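Local coordinates for protein oxalate--CoA ligase (Arabidopsis thaliana, PDB 5IE2) that belongs to the AMP-binding enzymes of the ANL superfamily, with a large N-terminal and a small C-terminal domain, and holds ATP in its pocket, at residues Leu212-Gly217 with Ala313-Thr318; Leu168-Thr173 with Lys178-Thr183; Glu68-Phe73 with Ala220-Ser225; Asp4-Leu9 with Ser189-Ile194. One frame throughout, in Å; residues are numbered along the deposited sequence.

Contact 1: residues Leu212-Gly217 with Ala313-Thr318. With ATP (adenosine-5'-triphosphate), chain C.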
loop_
_atom_site.group_PDB
_atom_site.type_symbol
_atom_site.label_atom_id
_atom_site.label_comp_id
_atom_site.label_asym_id
_atom_site.label_seq_id
_atom_site.Cartn_x
_atom_site.Cartn_y
_atom_site.Cartn_z
ATOM N N LEU A 212 2.346 -0.064 7.901
ATOM C CA LEU A 212 2.900 1.232 7.512
ATOM C C LEU A 212 4.291 1.115 6.913
ATOM O O LEU A 212 4.865 2.143 6.556
ATOM C CB LEU A 212 2.915 2.191 8.714
ATOM C CG LEU A 212 1.492 2.507 9.204
ATOM C CD1 LEU A 212 1.533 3.305 10.545
ATOM C CD2 LEU A 212 0.730 3.354 8.167
ATOM N N PHE A 213 4.821 -0.111 6.750
ATOM C CA PHE A 213 6.097 -0.274 6.035
ATOM C C PHE A 213 5.888 -0.563 4.523
ATOM O O PHE A 213 6.852 -0.817 3.800
ATOM C CB PHE A 213 6.993 -1.359 6.685
ATOM C CG PHE A 213 6.319 -2.713 6.860
ATOM C CD1 PHE A 213 6.198 -3.602 5.793
ATOM C CD2 PHE A 213 5.831 -3.090 8.094
ATOM C CE1 PHE A 213 5.553 -4.836 5.934
ATOM C CE2 PHE A 213 5.218 -4.371 8.268
ATOM C CZ PHE A 213 5.068 -5.223 7.187
ATOM N N HIS A 214 4.637 -0.505 4.047
ATOM C CA HIS A 214 4.335 -0.578 2.577
ATOM C C HIS A 214 3.666 0.765 2.198
ATOM O O HIS A 214 3.053 1.419 3.076
ATOM C CB HIS A 214 3.434 -1.800 2.251
ATOM C CG HIS A 214 2.999 -1.898 0.811
ATOM N ND1 HIS A 214 1.937 -1.172 0.282
ATOM C CD2 HIS A 214 3.508 -2.622 -0.225
ATOM C CE1 HIS A 214 1.826 -1.432 -1.011
ATOM N NE2 HIS A 214 2.757 -2.318 -1.344
ATOM N N VAL A 215 3.798 1.220 0.950
ATOM C CA VAL A 215 3.300 2.571 0.598
ATOM C C VAL A 215 1.810 2.745 0.652
ATOM O O VAL A 215 1.373 3.869 0.708
ATOM C CB VAL A 215 3.659 3.038 -0.855
ATOM C CG1 VAL A 215 5.090 3.506 -0.955
ATOM C CG2 VAL A 215 3.332 1.930 -1.843
ATOM N N HIS A 216 1.001 1.676 0.570
ATOM C CA HIS A 216 -0.460 1.898 0.571
ATOM C C HIS A 216 -0.895 2.480 1.943
ATOM O O HIS A 216 -1.479 3.582 2.028
ATOM C CB HIS A 216 -1.193 0.583 0.246
ATOM C CG HIS A 216 -2.702 0.675 0.216
ATOM N ND1 HIS A 216 -3.485 -0.334 -0.318
ATOM C CD2 HIS A 216 -3.566 1.573 0.749
ATOM C CE1 HIS A 216 -4.764 -0.022 -0.169
ATOM N NE2 HIS A 216 -4.840 1.115 0.499
ATOM N N GLY A 217 -0.635 1.750 3.019
ATOM C CA GLY A 217 -1.026 2.280 4.333
ATOM C C GLY A 217 -0.263 3.547 4.665
ATOM O O GLY A 217 -0.828 4.503 5.226
ATOM N N ALA A 313 -2.057 1.526 -7.917
ATOM C CA ALA A 313 -0.897 2.144 -7.271
ATOM C C ALA A 313 0.316 1.233 -7.276
ATOM O O ALA A 313 0.169 0.058 -7.452
ATOM C CB ALA A 313 -1.228 2.523 -5.809
ATOM N N MET A 314 1.513 1.796 -7.109
ATOM C CA MET A 314 2.705 0.951 -7.014
ATOM C C MET A 314 3.801 1.708 -6.295
ATOM O O MET A 314 3.788 2.942 -6.207
ATOM C CB MET A 314 3.152 0.490 -8.426
ATOM C CG MET A 314 3.749 1.612 -9.311
ATOM S SD MET A 314 3.921 1.011 -11.022
ATOM C CE MET A 314 4.879 -0.510 -10.878
ATOM N N THR A 315 4.759 0.970 -5.747
ATOM C CA THR A 315 5.801 1.589 -4.961
ATOM C C THR A 315 6.553 2.649 -5.787
ATOM O O THR A 315 6.885 3.684 -5.266
ATOM C CB THR A 315 6.818 0.510 -4.463
ATOM O OG1 THR A 315 6.111 -0.462 -3.696
ATOM C CG2 THR A 315 7.879 1.122 -3.579
ATOM N N GLU A 316 6.839 2.342 -7.044
ATOM C CA GLU A 316 7.616 3.272 -7.897
ATOM C C GLU A 316 6.917 4.599 -8.227
ATOM O O GLU A 316 7.562 5.571 -8.659
ATOM C CB GLU A 316 7.975 2.597 -9.230
ATOM C CG GLU A 316 8.985 1.484 -9.143
ATOM C CD GLU A 316 8.295 0.100 -8.996
ATOM O OE1 GLU A 316 7.221 0.028 -8.363
ATOM O OE2 GLU A 316 8.848 -0.891 -9.540
ATOM N N ALA A 317 5.603 4.621 -8.047
ATOM C CA ALA A 317 4.778 5.827 -8.264
ATOM C C ALA A 317 4.499 6.529 -6.925
ATOM O O ALA A 317 3.610 7.360 -6.856
ATOM C CB ALA A 317 3.413 5.396 -8.945
ATOM N N THR A 318 5.213 6.147 -5.857
ATOM C CA THR A 318 4.882 6.637 -4.489
ATOM C C THR A 318 3.354 6.382 -4.257
ATOM O O THR A 318 2.604 7.260 -3.833
ATOM C CB THR A 318 5.283 8.146 -4.289
ATOM O OG1 THR A 318 6.623 8.274 -4.764
ATOM C CG2 THR A 318 5.301 8.544 -2.785
HETATM P PG ATP C . 7.378 -6.528 -7.551
HETATM O O1G ATP C . 7.036 -7.512 -8.670
HETATM O O2G ATP C . 8.556 -6.943 -6.743
HETATM O O3G ATP C . 7.524 -5.106 -8.088
HETATM P PB ATP C . 4.720 -5.738 -6.749
HETATM O O1B ATP C . 3.578 -6.494 -6.106
HETATM O O2B ATP C . 4.671 -5.356 -8.185
HETATM O O3B ATP C . 6.146 -6.506 -6.481
HETATM P PA ATP C . 3.884 -3.248 -5.398
HETATM O O1A ATP C . 4.515 -1.925 -5.809
HETATM O O2A ATP C . 3.565 -3.500 -3.976
HETATM O O3A ATP C . 4.925 -4.405 -5.824
HETATM O "O5'" ATP C . 2.621 -3.523 -6.344
HETATM C "C5'" ATP C . 2.253 -2.693 -7.473
HETATM C "C4'" ATP C . 1.513 -3.615 -8.459
HETATM O "O4'" ATP C . 0.250 -4.000 -7.883
HETATM C "C3'" ATP C . 1.084 -2.899 -9.703
HETATM O "O3'" ATP C . 2.172 -2.839 -10.623
HETATM C "C2'" ATP C . -0.054 -3.758 -10.214
HETATM O "O2'" ATP C . 0.486 -4.954 -10.797
HETATM C "C1'" ATP C . -0.692 -4.183 -8.924
HETATM N N9 ATP C . -1.888 -3.375 -8.584
HETATM C C8 ATP C . -1.969 -2.289 -7.805
HETATM N N7 ATP C . -3.272 -1.875 -7.741
HETATM C C5 ATP C . -4.008 -2.759 -8.491
HETATM C C6 ATP C . -5.442 -2.918 -8.827
HETATM N N6 ATP C . -6.372 -2.060 -8.292
HETATM N N1 ATP C . -5.768 -3.966 -9.619
HETATM C C2 ATP C . -4.845 -4.832 -10.098
HETATM N N3 ATP C . -3.515 -4.745 -9.839
HETATM C C4 ATP C . -3.085 -3.729 -9.037
HETATM O O HOH W 1 5.665 -0.440 -0.778
#

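Contact 2: residues Leu168-Thr173 with Lys178-Thr183. With ATP (adenosine-5'-triphosphate), chain C.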
loop_
_atom_site.group_PDB
_atom_site.type_symbol
_atom_site.label_atom_id
_atom_site.label_comp_id
_atom_site.label_asym_id
_atom_site.label_seq_id
_atom_site.Cartn_x
_atom_site.Cartn_y
_atom_site.Cartn_z
ATOM N N LEU A 168 12.274 2.015 -0.012
ATOM C CA LEU A 168 11.445 0.790 0.081
ATOM C C LEU A 168 11.927 -0.203 -0.957
ATOM O O LEU A 168 12.629 0.169 -1.899
ATOM C CB LEU A 168 9.953 1.086 -0.189
ATOM C CG LEU A 168 9.312 1.971 0.846
ATOM C CD1 LEU A 168 7.940 2.395 0.403
ATOM C CD2 LEU A 168 9.260 1.185 2.141
ATOM N N HIS A 169 11.550 -1.465 -0.779
ATOM C CA HIS A 169 11.718 -2.465 -1.822
ATOM C C HIS A 169 10.342 -2.842 -2.328
ATOM O O HIS A 169 9.348 -2.693 -1.622
ATOM C CB HIS A 169 12.446 -3.703 -1.312
ATOM C CG HIS A 169 13.930 -3.568 -1.344
ATOM N ND1 HIS A 169 14.650 -2.956 -0.336
ATOM C CD2 HIS A 169 14.836 -3.915 -2.298
ATOM C CE1 HIS A 169 15.939 -2.965 -0.654
ATOM N NE2 HIS A 169 16.079 -3.546 -1.835
ATOM N N THR A 170 10.270 -3.281 -3.573
ATOM C CA THR A 170 9.000 -3.775 -4.112
ATOM C C THR A 170 8.602 -5.136 -3.495
ATOM O O THR A 170 9.451 -5.815 -2.920
ATOM C CB THR A 170 9.068 -3.886 -5.606
ATOM O OG1 THR A 170 10.225 -4.654 -5.971
ATOM C CG2 THR A 170 9.151 -2.467 -6.211
ATOM N N SER A 171 7.312 -5.493 -3.560
ATOM C CA SER A 171 6.777 -6.681 -2.872
ATOM C C SER A 171 7.334 -8.058 -3.337
ATOM O O SER A 171 7.084 -9.059 -2.669
ATOM C CB SER A 171 5.244 -6.698 -2.998
ATOM O OG SER A 171 4.650 -5.633 -2.258
ATOM N N GLY A 172 8.070 -8.128 -4.450
ATOM C CA GLY A 172 8.688 -9.384 -4.867
ATOM C C GLY A 172 7.758 -10.325 -5.653
ATOM O O GLY A 172 8.010 -11.542 -5.820
ATOM N N THR A 173 6.684 -9.749 -6.185
ATOM C CA THR A 173 5.670 -10.520 -6.876
ATOM C C THR A 173 6.157 -11.166 -8.194
ATOM O O THR A 173 5.959 -12.364 -8.408
ATOM C CB THR A 173 4.439 -9.630 -7.149
ATOM O OG1 THR A 173 3.986 -9.034 -5.913
ATOM C CG2 THR A 173 3.297 -10.460 -7.799
ATOM N N LYS A 178 12.998 -4.937 -5.830
ATOM C CA LYS A 178 13.916 -3.877 -6.291
ATOM C C LYS A 178 13.915 -2.743 -5.265
ATOM O O LYS A 178 12.858 -2.471 -4.723
ATOM C CB LYS A 178 13.484 -3.344 -7.667
ATOM C CG LYS A 178 13.838 -4.207 -8.890
ATOM C CD LYS A 178 13.189 -3.605 -10.131
ATOM C CE LYS A 178 13.864 -4.045 -11.403
ATOM N NZ LYS A 178 14.369 -5.451 -11.415
ATOM N N GLY A 179 15.061 -2.080 -5.053
ATOM C CA GLY A 179 15.157 -0.910 -4.160
ATOM C C GLY A 179 14.694 0.408 -4.769
ATOM O O GLY A 179 15.187 0.822 -5.832
ATOM N N VAL A 180 13.774 1.083 -4.080
ATOM C CA VAL A 180 13.129 2.276 -4.596
ATOM C C VAL A 180 13.341 3.494 -3.703
ATOM O O VAL A 180 12.748 3.571 -2.656
ATOM C CB VAL A 180 11.601 2.042 -4.769
ATOM C CG1 VAL A 180 10.954 3.259 -5.398
ATOM C CG2 VAL A 180 11.373 0.831 -5.656
ATOM N N PRO A 181 14.167 4.446 -4.140
ATOM C CA PRO A 181 14.361 5.702 -3.407
ATOM C C PRO A 181 13.303 6.717 -3.832
ATOM O O PRO A 181 13.060 6.894 -5.033
ATOM C CB PRO A 181 15.768 6.149 -3.794
ATOM C CG PRO A 181 15.973 5.589 -5.133
ATOM C CD PRO A 181 15.097 4.321 -5.271
ATOM N N LEU A 182 12.662 7.324 -2.833
ATOM C CA LEU A 182 11.623 8.330 -3.040
ATOM C C LEU A 182 11.989 9.597 -2.285
ATOM O O LEU A 182 12.530 9.526 -1.183
ATOM C CB LEU A 182 10.268 7.801 -2.522
ATOM C CG LEU A 182 9.937 6.478 -3.282
ATOM C CD1 LEU A 182 8.695 5.821 -2.577
ATOM C CD2 LEU A 182 9.631 6.721 -4.800
ATOM N N THR A 183 11.715 10.745 -2.906
ATOM C CA THR A 183 12.128 12.035 -2.381
ATOM C C THR A 183 10.992 12.742 -1.604
ATOM O O THR A 183 9.829 12.314 -1.592
ATOM C CB THR A 183 12.523 12.980 -3.519
ATOM O OG1 THR A 183 11.389 13.057 -4.395
ATOM C CG2 THR A 183 13.738 12.406 -4.300
HETATM P PG ATP C . 7.378 -6.528 -7.551
HETATM O O1G ATP C . 7.036 -7.512 -8.670
HETATM O O2G ATP C . 8.556 -6.943 -6.743
HETATM O O3G ATP C . 7.524 -5.106 -8.088
HETATM P PB ATP C . 4.720 -5.738 -6.749
HETATM O O1B ATP C . 3.578 -6.494 -6.106
HETATM O O2B ATP C . 4.671 -5.356 -8.185
HETATM O O3B ATP C . 6.146 -6.506 -6.481
HETATM P PA ATP C . 3.884 -3.248 -5.398
HETATM O O1A ATP C . 4.515 -1.925 -5.809
HETATM O O2A ATP C . 3.565 -3.500 -3.976
HETATM O O3A ATP C . 4.925 -4.405 -5.824
HETATM O "O5'" ATP C . 2.621 -3.523 -6.344
HETATM C "C5'" ATP C . 2.253 -2.693 -7.473
HETATM C "C4'" ATP C . 1.513 -3.615 -8.459
HETATM O "O4'" ATP C . 0.250 -4.000 -7.883
HETATM C "C3'" ATP C . 1.084 -2.899 -9.703
HETATM O "O3'" ATP C . 2.172 -2.839 -10.623
HETATM C "C2'" ATP C . -0.054 -3.758 -10.214
HETATM O "O2'" ATP C . 0.486 -4.954 -10.797
HETATM C "C1'" ATP C . -0.692 -4.183 -8.924
HETATM N N9 ATP C . -1.888 -3.375 -8.584
HETATM C C8 ATP C . -1.969 -2.289 -7.805
HETATM N N7 ATP C . -3.272 -1.875 -7.741
HETATM C C5 ATP C . -4.008 -2.759 -8.491
HETATM C C6 ATP C . -5.442 -2.918 -8.827
HETATM N N6 ATP C . -6.372 -2.060 -8.292
HETATM N N1 ATP C . -5.768 -3.966 -9.619
HETATM C C2 ATP C . -4.845 -4.832 -10.098
HETATM N N3 ATP C . -3.515 -4.745 -9.839
HETATM C C4 ATP C . -3.085 -3.729 -9.037
#

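Contact 3: residues Glu68-Phe73 with Ala220-Ser225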
loop_
_atom_site.group_PDB
_atom_site.type_symbol
_atom_site.label_atom_id
_atom_site.label_comp_id
_atom_site.label_asym_id
_atom_site.label_seq_id
_atom_site.Cartn_x
_atom_site.Cartn_y
_atom_site.Cartn_z
ATOM N N GLU A 68 5.001 5.794 17.997
ATOM C CA GLU A 68 6.445 6.058 17.861
ATOM C C GLU A 68 6.914 5.852 16.438
ATOM O O GLU A 68 7.783 6.588 15.952
ATOM C CB GLU A 68 7.276 5.141 18.796
ATOM C CG GLU A 68 7.078 5.490 20.288
ATOM C CD GLU A 68 5.948 4.655 20.956
ATOM O OE1 GLU A 68 5.168 3.939 20.249
ATOM O OE2 GLU A 68 5.821 4.740 22.209
ATOM N N PHE A 69 6.356 4.863 15.755
ATOM C CA PHE A 69 6.737 4.747 14.342
ATOM C C PHE A 69 6.374 6.039 13.572
ATOM O O PHE A 69 7.194 6.525 12.767
ATOM C CB PHE A 69 6.069 3.559 13.654
ATOM C CG PHE A 69 6.297 3.576 12.125
ATOM C CD1 PHE A 69 7.486 3.122 11.586
ATOM C CD2 PHE A 69 5.361 4.171 11.286
ATOM C CE1 PHE A 69 7.715 3.142 10.164
ATOM C CE2 PHE A 69 5.562 4.235 9.879
ATOM C CZ PHE A 69 6.747 3.734 9.323
ATOM N N VAL A 70 5.174 6.568 13.778
ATOM C CA VAL A 70 4.763 7.778 13.040
ATOM C C VAL A 70 5.696 8.956 13.344
ATOM O O VAL A 70 6.207 9.650 12.427
ATOM C CB VAL A 70 3.307 8.179 13.360
ATOM C CG1 VAL A 70 2.939 9.507 12.663
ATOM C CG2 VAL A 70 2.334 7.066 12.906
ATOM N N ILE A 71 5.892 9.188 14.649
ATOM C CA ILE A 71 6.727 10.314 15.037
ATOM C C ILE A 71 8.131 10.155 14.484
ATOM O O ILE A 71 8.696 11.115 13.949
ATOM C CB ILE A 71 6.796 10.471 16.572
ATOM C CG1 ILE A 71 5.392 10.794 17.110
ATOM C CG2 ILE A 71 7.873 11.628 16.944
ATOM C CD1 ILE A 71 5.239 10.659 18.652
ATOM N N MET A 72 8.730 8.974 14.631
ATOM C CA MET A 72 10.126 8.822 14.192
ATOM C C MET A 72 10.286 8.812 12.670
ATOM O O MET A 72 11.285 9.311 12.138
ATOM C CB MET A 72 10.751 7.545 14.783
ATOM C CG MET A 72 11.005 7.643 16.357
ATOM S SD MET A 72 11.637 9.273 16.891
ATOM C CE MET A 72 13.274 9.340 16.098
ATOM N N PHE A 73 9.298 8.272 11.957
ATOM C CA PHE A 73 9.301 8.350 10.481
ATOM C C PHE A 73 9.397 9.810 10.019
ATOM O O PHE A 73 10.269 10.177 9.174
ATOM C CB PHE A 73 8.044 7.690 9.904
ATOM C CG PHE A 73 7.961 7.769 8.400
ATOM C CD1 PHE A 73 8.618 6.805 7.625
ATOM C CD2 PHE A 73 7.245 8.771 7.788
ATOM C CE1 PHE A 73 8.546 6.860 6.206
ATOM C CE2 PHE A 73 7.165 8.846 6.379
ATOM C CZ PHE A 73 7.835 7.887 5.603
ATOM N N ALA A 220 -1.471 6.590 1.738
ATOM C CA ALA A 220 -2.895 6.924 1.681
ATOM C C ALA A 220 -3.494 7.043 3.055
ATOM O O ALA A 220 -4.140 8.044 3.368
ATOM C CB ALA A 220 -3.686 5.847 0.851
ATOM N N GLY A 221 -3.350 5.991 3.857
ATOM C CA GLY A 221 -3.962 6.041 5.192
ATOM C C GLY A 221 -3.336 7.103 6.113
ATOM O O GLY A 221 -4.054 7.894 6.718
ATOM N N LEU A 222 -2.007 7.113 6.214
ATOM C CA LEU A 222 -1.338 7.965 7.202
ATOM C C LEU A 222 -0.998 9.348 6.633
ATOM O O LEU A 222 -1.520 10.376 7.090
ATOM C CB LEU A 222 -0.062 7.276 7.729
ATOM C CG LEU A 222 0.741 8.164 8.697
ATOM C CD1 LEU A 222 -0.049 8.407 10.065
ATOM C CD2 LEU A 222 2.160 7.604 8.907
ATOM N N LEU A 223 -0.123 9.399 5.628
ATOM C CA LEU A 223 0.451 10.703 5.293
ATOM C C LEU A 223 -0.568 11.607 4.617
ATOM O O LEU A 223 -0.510 12.819 4.806
ATOM C CB LEU A 223 1.692 10.540 4.385
ATOM C CG LEU A 223 2.874 9.805 5.082
ATOM C CD1 LEU A 223 4.078 9.561 4.094
ATOM C CD2 LEU A 223 3.333 10.579 6.361
ATOM N N SER A 224 -1.447 11.058 3.776
ATOM C CA SER A 224 -2.400 11.947 3.077
ATOM C C SER A 224 -3.438 12.511 4.084
ATOM O O SER A 224 -3.921 13.666 3.929
ATOM C CB SER A 224 -3.123 11.216 1.942
ATOM O OG SER A 224 -2.115 10.854 0.943
ATOM N N SER A 225 -3.791 11.685 5.069
ATOM C CA SER A 225 -4.678 12.191 6.159
ATOM C C SER A 225 -4.012 13.351 6.886
ATOM O O SER A 225 -4.613 14.406 7.096
ATOM C CB SER A 225 -4.996 11.082 7.180
ATOM O OG SER A 225 -5.772 10.060 6.588
#

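Contact 4: residues Asp4-Leu9 with Ser189-Ile194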
loop_
_atom_site.group_PDB
_atom_site.type_symbol
_atom_site.label_atom_id
_atom_site.label_comp_id
_atom_site.label_asym_id
_atom_site.label_seq_id
_atom_site.Cartn_x
_atom_site.Cartn_y
_atom_site.Cartn_z
ATOM N N ASP A 4 5.786 21.633 -1.953
ATOM C CA ASP A 4 6.435 20.583 -2.765
ATOM C C ASP A 4 7.393 19.736 -1.906
ATOM O O ASP A 4 8.265 18.992 -2.412
ATOM C CB ASP A 4 7.137 21.223 -3.966
ATOM C CG ASP A 4 8.112 22.346 -3.572
ATOM O OD1 ASP A 4 8.097 22.858 -2.421
ATOM O OD2 ASP A 4 8.877 22.769 -4.491
ATOM N N THR A 5 7.295 19.896 -0.563
ATOM C CA THR A 5 7.937 18.909 0.337
ATOM C C THR A 5 6.891 18.410 1.340
ATOM O O THR A 5 5.993 19.155 1.741
ATOM C CB THR A 5 9.166 19.472 1.099
ATOM O OG1 THR A 5 8.745 20.390 2.093
ATOM C CG2 THR A 5 10.185 20.192 0.173
ATOM N N LEU A 6 7.037 17.170 1.769
ATOM C CA LEU A 6 6.080 16.674 2.748
ATOM C C LEU A 6 6.265 17.404 4.069
ATOM O O LEU A 6 5.284 17.784 4.719
ATOM C CB LEU A 6 6.281 15.165 2.951
ATOM C CG LEU A 6 5.383 14.598 4.045
ATOM C CD1 LEU A 6 3.924 14.768 3.667
ATOM C CD2 LEU A 6 5.805 13.161 4.257
ATOM N N SER A 7 7.518 17.611 4.472
ATOM C CA SER A 7 7.725 18.318 5.746
ATOM C C SER A 7 7.108 19.724 5.708
ATOM O O SER A 7 6.463 20.181 6.681
ATOM C CB SER A 7 9.214 18.382 6.069
ATOM O OG SER A 7 9.705 17.051 6.276
ATOM N N GLY A 8 7.277 20.424 4.585
ATOM C CA GLY A 8 6.645 21.747 4.442
ATOM C C GLY A 8 5.123 21.776 4.469
ATOM O O GLY A 8 4.451 22.639 5.094
ATOM N N LEU A 9 4.542 20.794 3.805
ATOM C CA LEU A 9 3.120 20.655 3.843
ATOM C C LEU A 9 2.620 20.453 5.282
ATOM O O LEU A 9 1.646 21.069 5.735
ATOM C CB LEU A 9 2.692 19.440 3.002
ATOM C CG LEU A 9 1.184 19.213 3.129
ATOM C CD1 LEU A 9 0.364 20.386 2.565
ATOM C CD2 LEU A 9 0.759 17.911 2.508
ATOM N N SER A 189 3.954 15.204 -3.708
ATOM C CA SER A 189 3.123 15.008 -4.877
ATOM C C SER A 189 2.047 13.966 -4.635
ATOM O O SER A 189 0.886 14.197 -4.973
ATOM C CB SER A 189 4.001 14.583 -6.095
ATOM O OG SER A 189 4.944 15.624 -6.345
ATOM N N SER A 190 2.426 12.789 -4.091
ATOM C CA SER A 190 1.372 11.784 -3.911
ATOM C C SER A 190 0.338 12.173 -2.858
ATOM O O SER A 190 -0.859 11.906 -3.034
ATOM C CB SER A 190 1.962 10.435 -3.516
ATOM O OG SER A 190 2.508 9.875 -4.699
ATOM N N VAL A 191 0.796 12.815 -1.791
ATOM C CA VAL A 191 -0.134 13.299 -0.770
ATOM C C VAL A 191 -1.137 14.310 -1.388
ATOM O O VAL A 191 -2.355 14.205 -1.177
ATOM C CB VAL A 191 0.654 13.901 0.429
ATOM C CG1 VAL A 191 -0.240 14.861 1.267
ATOM C CG2 VAL A 191 1.230 12.736 1.307
ATOM N N LYS A 192 -0.643 15.267 -2.175
ATOM C CA LYS A 192 -1.565 16.162 -2.876
ATOM C C LYS A 192 -2.534 15.437 -3.810
ATOM O O LYS A 192 -3.718 15.796 -3.870
ATOM C CB LYS A 192 -0.772 17.221 -3.684
ATOM C CG LYS A 192 -0.211 18.232 -2.696
ATOM C CD LYS A 192 0.607 19.345 -3.387
ATOM C CE LYS A 192 1.883 18.778 -4.074
ATOM N NZ LYS A 192 2.662 19.850 -4.775
ATOM N N ASN A 193 -2.040 14.444 -4.550
ATOM C CA ASN A 193 -2.923 13.677 -5.449
ATOM C C ASN A 193 -4.069 12.917 -4.719
ATOM O O ASN A 193 -5.228 12.954 -5.138
ATOM C CB ASN A 193 -2.099 12.648 -6.227
ATOM C CG ASN A 193 -1.128 13.293 -7.205
ATOM O OD1 ASN A 193 -1.296 14.460 -7.650
ATOM N ND2 ASN A 193 -0.133 12.521 -7.577
ATOM N N ILE A 194 -3.681 12.243 -3.650
ATOM C CA ILE A 194 -4.616 11.439 -2.860
ATOM C C ILE A 194 -5.621 12.369 -2.174
ATOM O O ILE A 194 -6.830 12.172 -2.278
ATOM C CB ILE A 194 -3.844 10.561 -1.818
ATOM C CG1 ILE A 194 -2.935 9.570 -2.573
ATOM C CG2 ILE A 194 -4.848 9.846 -0.835
ATOM C CD1 ILE A 194 -1.846 8.887 -1.675
#

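Contact 1: residues Leu212-Gly217 with Ala313-Thr318
V215 and T315 meet through apolar atoms: methyl CG2 of V215 lies 4.0 Å from T315 CA, the two side chains crossing at a slant at the start of helix 215-227. No direct hydrogen bond joins the two segments. A water bridges them instead, accepting from V215 N at 3.0 Å and pairing with T315 OG1 at the same distance; it also sits over one face of the H214 ring, toward the rim. Other polar bonds run to ATP. H214 NE2 donates to ATP O2A at 3.0 Å, nearly straight at 168°, with the oxygen at the ring edge, while T315 N reaches ATP O1A at 2.9 Å. M314 CB adds a carbon contact of 3.4 Å with ATP C5'. On its other nitrogen, H214 acts as helix N-cap: ND1 accepts from H216 N at 3.0 Å, although that donor is tilted 30° out of the ring plane. With CG anti to the backbone N (chi1 176°), the imidazole spans helix start and nucleotide. Gripped at both nitrogens, the ring has its rotation fixed, and the alpha-phosphate is held by donors from two segments distant in sequence, a worked example of a ligand completing a contact.

Contact 2: residues Leu168-Thr173 with Lys178-Thr183
The Thr/Ser/Gly-rich phosphate-binding loop of the ANL family springs from a beta hairpin, whose antiparallel strands pair here through L168 with V180 and H169 with G179. L168 and V180 form the hydrogen-bonded pair: V180 N donates to L168 O at 2.6 Å, nearly in line with the carbonyl bond, and L168 N returns a bond to V180 O. H169 and G179 make the non-hydrogen-bonded pair, where G179 CA lies over one face of the imidazole, 3.8 Å from its centroid, as a CH-pi contact. Beyond the strands the ladder passes to the loop, T170 N donating to K178 O at 2.9 Å. T170 OG1, set between backbone N and carbonyl carbon (chi1 52°), accepts from K178 N at 2.8 Å and gives its proton to ATP O2G at 2.9 Å, so the K178 backbone N-H probably helps to orient this hydroxyl toward the phosphate. Further along, S171 OG binds ATP O2A at 2.9 Å and T173 OG1 binds ATP O1B at 2.6 Å. Around the hairpin, Y98 of helix 92-101 meets the H169 ring edge-to-face, G179 makes backbone bonds with K375, and T183 caps the N terminus of helix 184-198.

Contact 3: residues Glu68-Phe73 with Ala220-Ser225
V70 and L222 point at each other tip to tip between two helices, each of which is the crossover of a beta-alpha-beta unit: helix 67-78 links parallel strands 58-61 and 82-85, and helix 215-227 links parallel strands 205-207 and 231-234. The contact thus packs a crossover helix of one sheet against that of another, within the layered alpha/beta N-terminal domain. The leucine end straddles the valine: L222 CD1 comes within 3.9 Å of V70 CG2 and 4.1 Å of V70 CG1, while L222 CD2 adds a contact of 4.0 Å with V70 CG2. L222 owes this reach to a CG that stands anti to its backbone N (chi1 176°), which carries both methyls across the gap. The second pair is turned differently. F73 and L223 cross at about a right angle, and methyl CD1 of L223 approaches the ring obliquely at CE2, 3.9 Å away. The contact is entirely apolar and buried. L223 also touches V191 of helix 184-198, which extends the packing to a third helix. Helix 215-227 widens to a pi-type turn at 220-223, and just past it the hydroxyl S225 OG donates to G221 O at 2.8 Å.

Contact 4: residues Asp4-Leu9 with Ser189-Ile194
L9 and L6 of the N-terminal helix 6-16 clasp V191 of helix 184-198, each leucine taking one branch of the valine. The tight half is L9: its CD2 presses on V191 CG1 at 3.4 Å, closer than usual van der Waals contact, the two side chains slanting across one another. L6 is looser, its CD1 4.1 Å from V191 CG2 and its side chain roughly perpendicular to the valine. Both leucines carry CG anti to the backbone N (chi1 near 175°), which swings their methyls over to V191. Just before this helix, T5 OG1 serves as N-cap and accepts from G8 N at 2.9 Å. Toward solvent the packing gives way to D4 and K192, where K192 NZ approaches D4 CA at 4.3 Å but stays 6.6 Å from D4 OD1, too far for a salt bridge; it makes a weak bond to S3 O instead. S7 OG hydrogen-bonds Q184 NE2 nearby, but cohesion between the segments is mainly apolar, any D4-K192 attraction being long-range at most.

How the contacts relate
From the N terminus, contact 4 closes the first long loop by bringing 4-9 to 189-194. Contact 3 starts inside that loop at 68-73 and ends beyond it at 220-225, so the two cross, while the short hairpin of contact 2 nests within both. Contact 1 opens at 212-217, before contact 3 has closed, and crosses it; it follows contacts 2 and 4 in series. Helix 215-227 serves contacts 1 and 3, and helix 184-198 directly follows the second strand of contact 2. Contacts 1 and 2 share ATP, whereas contacts 3 and 4 tie four helices together, L223 packing against L6. Between the two groups, S190 OG lies 2.8 Å from T318 O, a probable hydrogen bond.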